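PDB 3EF8: putative Scyalone Dehydratase from Novosphingobium aromaticivorans DSM 12444, which is of unproven function but, as an NTF2-like protein of the SnoaL-like family, probably acts as a lyase resembling scytalone dehydratase. Local coordinates for residues Phe18-His23 / Glu30-Leu35. Residues are numbered along the deposited sequence; the frame is centred on the assembly and turned at random.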
ATOM      1  N   PHE A  18      -0.733  -5.619  10.168  1.00  7.57           N
ATOM      2  CA  PHE A  18      -1.315  -4.286  10.213  1.00  6.56           C
ATOM      3  C   PHE A  18      -1.531  -3.849  11.625  1.00  6.44           C
ATOM      4  O   PHE A  18      -1.310  -2.673  11.985  1.00  8.20           O
ATOM      5  CB  PHE A  18      -2.618  -4.215   9.437  1.00  5.73           C
ATOM      6  CG  PHE A  18      -2.492  -4.587   7.977  1.00  6.43           C
ATOM      7  CD1 PHE A  18      -1.291  -4.418   7.285  1.00  6.66           C
ATOM      8  CD2 PHE A  18      -3.582  -5.093   7.289  1.00  6.03           C
ATOM      9  CE1 PHE A  18      -1.177  -4.774   5.919  1.00  7.34           C
ATOM     10  CE2 PHE A  18      -3.492  -5.425   5.952  1.00  7.25           C
ATOM     11  CZ  PHE A  18      -2.293  -5.291   5.268  1.00  8.06           C
ATOM     12  N   ASP A  19      -1.967  -4.755  12.479  1.00  7.96           N
ATOM     13  CA  ASP A  19      -2.093  -4.421  13.896  1.00  7.99           C
ATOM     14  C   ASP A  19      -0.752  -4.027  14.464  1.00  8.70           C
ATOM     15  O   ASP A  19      -0.615  -3.090  15.264  1.00  9.18           O
ATOM     16  CB  ASP A  19      -2.595  -5.626  14.701  1.00 10.65           C
ATOM     17  CG  ASP A  19      -4.072  -5.922  14.487  1.00 14.65           C
ATOM     18  OD1 ASP A  19      -4.865  -5.072  14.000  1.00 12.98           O
ATOM     19  OD2 ASP A  19      -4.482  -7.063  14.842  1.00 14.89           O
ATOM     20  N   TYR A  20       0.300  -4.730  14.053  1.00  8.89           N
ATOM     21  CA  TYR A  20       1.656  -4.377  14.472  1.00  8.24           C
ATOM     22  C   TYR A  20       2.042  -2.941  14.107  1.00  7.96           C
ATOM     23  O   TYR A  20       2.457  -2.141  14.939  1.00  9.02           O
ATOM     24  CB  TYR A  20       2.713  -5.374  13.914  1.00  8.84           C
ATOM     25  CG  TYR A  20       4.150  -4.994  14.177  1.00 11.36           C
ATOM     26  CD1 TYR A  20       4.795  -4.113  13.353  1.00 12.53           C
ATOM     27  CD2 TYR A  20       4.846  -5.507  15.256  1.00 18.36           C
ATOM     28  CE1 TYR A  20       6.129  -3.718  13.566  1.00 19.10           C
ATOM     29  CE2 TYR A  20       6.184  -5.112  15.472  1.00 19.41           C
ATOM     30  CZ  TYR A  20       6.787  -4.228  14.615  1.00 23.92           C
ATOM     31  OH  TYR A  20       8.100  -3.790  14.806  1.00 31.86           O
ATOM     32  N   SER A  21       1.816  -2.589  12.847  1.00  7.55           N
ATOM     33  CA  SER A  21       2.173  -1.253  12.345  1.00  5.97           C
ATOM     34  C   SER A  21       1.335  -0.181  13.021  1.00  8.13           C
ATOM     35  O   SER A  21       1.839   0.905  13.320  1.00  8.36           O
ATOM     36  CB  SER A  21       2.011  -1.189  10.854  1.00  6.52           C
ATOM     37  OG  SER A  21       3.093  -1.848  10.271  1.00  9.01           O
ATOM     38  N   TYR A  22       0.082  -0.512  13.279  1.00  6.59           N
ATOM     39  CA  TYR A  22      -0.824   0.409  14.013  1.00  8.05           C
ATOM     40  C   TYR A  22      -0.315   0.678  15.422  1.00  9.25           C
ATOM     41  O   TYR A  22      -0.139   1.819  15.847  1.00  9.21           O
ATOM     42  CB  TYR A  22      -2.254  -0.113  14.065  1.00  8.20           C
ATOM     43  CG  TYR A  22      -3.217   0.804  14.822  1.00  8.40           C
ATOM     44  CD1 TYR A  22      -3.607   2.025  14.293  1.00  9.49           C
ATOM     45  CD2 TYR A  22      -3.726   0.435  16.063  1.00  9.45           C
ATOM     46  CE1 TYR A  22      -4.437   2.860  14.985  1.00  9.23           C
ATOM     47  CE2 TYR A  22      -4.532   1.269  16.769  1.00  9.31           C
ATOM     48  CZ  TYR A  22      -4.929   2.460  16.223  1.00  8.06           C
ATOM     49  OH  TYR A  22      -5.809   3.286  16.947  1.00 11.77           O
ATOM     50  N   HIS A  23      -0.080  -0.394  16.162  1.00  9.12           N
ATOM     51  CA  HIS A  23       0.418  -0.224  17.511  1.00  9.16           C
ATOM     52  C   HIS A  23       1.793   0.441  17.606  1.00 10.39           C
ATOM     53  O   HIS A  23       2.122   1.139  18.541  1.00 11.40           O
ATOM     54  CB  HIS A  23       0.371  -1.570  18.262  1.00 10.32           C
ATOM     55  CG  HIS A  23      -1.026  -1.990  18.564  1.00 13.94           C
ATOM     56  ND1 HIS A  23      -1.882  -1.199  19.305  1.00 14.16           N
ATOM     57  CD2 HIS A  23      -1.742  -3.070  18.182  1.00 19.38           C
ATOM     58  CE1 HIS A  23      -3.061  -1.785  19.385  1.00 20.76           C
ATOM     59  NE2 HIS A  23      -3.007  -2.919  18.706  1.00 22.49           N
ATOM     60  N   GLU A  30       3.766  -2.670  24.506  1.00 16.24           N
ATOM     61  CA  GLU A  30       3.282  -3.951  25.016  1.00 16.66           C
ATOM     62  C   GLU A  30       2.407  -4.710  24.044  1.00 16.90           C
ATOM     63  O   GLU A  30       2.404  -5.966  23.979  1.00 19.09           O
ATOM     64  CB  GLU A  30       2.621  -3.825  26.387  1.00 22.99           C
ATOM     65  CG  GLU A  30       3.681  -3.853  27.473  1.00 33.88           C
ATOM     66  CD  GLU A  30       4.424  -5.212  27.645  1.00 43.54           C
ATOM     67  OE1 GLU A  30       3.770  -6.259  27.888  1.00 46.16           O
ATOM     68  OE2 GLU A  30       5.682  -5.205  27.610  1.00 39.03           O
ATOM     69  N   GLU A  31       1.642  -3.981  23.244  1.00 15.02           N
ATOM     70  CA  GLU A  31       0.849  -4.627  22.231  1.00 16.67           C
ATOM     71  C   GLU A  31       1.796  -5.204  21.183  1.00 14.56           C
ATOM     72  O   GLU A  31       1.573  -6.271  20.649  1.00 15.92           O
ATOM     73  CB  GLU A  31      -0.137  -3.651  21.580  1.00 14.89           C
ATOM     74  CG  GLU A  31      -1.232  -3.144  22.467  1.00 16.05           C
ATOM     75  CD  GLU A  31      -2.330  -4.158  22.779  1.00 29.08           C
ATOM     76  OE1 GLU A  31      -2.375  -5.268  22.200  1.00 30.09           O
ATOM     77  OE2 GLU A  31      -3.177  -3.819  23.628  1.00 40.66           O
ATOM     78  N   LEU A  32       2.852  -4.477  20.881  1.00 14.06           N
ATOM     79  CA  LEU A  32       3.819  -4.954  19.886  1.00 12.64           C
ATOM     80  C   LEU A  32       4.449  -6.246  20.344  1.00 15.12           C
ATOM     81  O   LEU A  32       4.550  -7.229  19.588  1.00 13.11           O
ATOM     82  CB  LEU A  32       4.930  -3.958  19.652  1.00 13.18           C
ATOM     83  CG  LEU A  32       4.453  -2.697  18.968  1.00 12.94           C
ATOM     84  CD1 LEU A  32       5.595  -1.751  18.896  1.00 16.32           C
ATOM     85  CD2 LEU A  32       3.851  -2.931  17.597  1.00 15.87           C
ATOM     86  N   ALA A  33       4.919  -6.254  21.586  1.00 13.69           N
ATOM     87  CA  ALA A  33       5.604  -7.447  22.127  1.00 16.54           C
ATOM     88  C   ALA A  33       4.683  -8.653  22.215  1.00 16.04           C
ATOM     89  O   ALA A  33       5.145  -9.806  22.156  1.00 16.69           O
ATOM     90  CB  ALA A  33       6.238  -7.144  23.500  1.00 17.20           C
ATOM     91  N   ALA A  34       3.386  -8.440  22.315  1.00 14.02           N
ATOM     92  CA  ALA A  34       2.426  -9.543  22.368  1.00 13.47           C
ATOM     93  C   ALA A  34       2.308 -10.287  21.040  1.00 14.72           C
ATOM     94  O   ALA A  34       1.729 -11.357  20.955  1.00 16.96           O
ATOM     95  CB  ALA A  34       1.075  -9.065  22.826  1.00 15.83           C
ATOM     96  N   LEU A  35       2.852  -9.669  19.989  1.00 12.06           N
ATOM     97  CA  LEU A  35       2.796 -10.229  18.637  1.00 13.06           C
ATOM     98  C   LEU A  35       4.075 -10.955  18.257  1.00 13.84           C
ATOM     99  O   LEU A  35       4.252 -11.314  17.101  1.00 12.73           O
ATOM    100  CB  LEU A  35       2.485  -9.126  17.624  1.00 11.25           C
ATOM    101  CG  LEU A  35       1.117  -8.500  17.824  1.00 13.04           C
ATOM    102  CD1 LEU A  35       0.868  -7.329  16.816  1.00 14.14           C
ATOM    103  CD2 LEU A  35      -0.012  -9.535  17.744  1.00 15.21           C
TER
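Tyr20 on the last turns of helix 3-25 faces Leu32 on the short helix 29-33, their CA atoms 5.9 Å apart; after a short connection, helix 29-33 folds back beside the end of helix 3-25. The contact is made by van der Waals and CH-pi packing. Leu32 CD2 lies over one face of the Tyr20 ring, 4.0 Å from its centroid and displaced toward the rim, the two side chains crossing at about a right angle. A Tyr20 chi1 of 174° swings the ring to meet this methyl, which is also 3.1 Å from Tyr20 O and touches His23 CB. Separately, Leu35 CD1 rests 4.0 Å from Tyr20 CB. Further along, Glu31 CB sits over the His23 imidazole, 3.7 Å from the ring centroid and 16° off the normal, and Glu31 CG follows along the ring, but the carboxylate makes no bond to it. Tyr22 CD2 flanks the opposite face; His23 ND1 is hydrogen-bonded to His28 ND1. Replacing His23 with an alanine would probably uncover Glu31 CB and leave His28 ND1 without this hydrogen-bond partner. Asp19 OD1 forms a salt bridge with Arg90 of the second subunit. The contact thus ties the end of the long N-terminal helix to helix 29-33 beside the curved sheet of the NTF2-like cone, where Ser21 reaches Asn74 of strand 67-81, Leu32 packs on Tyr56 of helix 53-59, and Leu35 pairs through its backbone with Phe125 of strand 122-136.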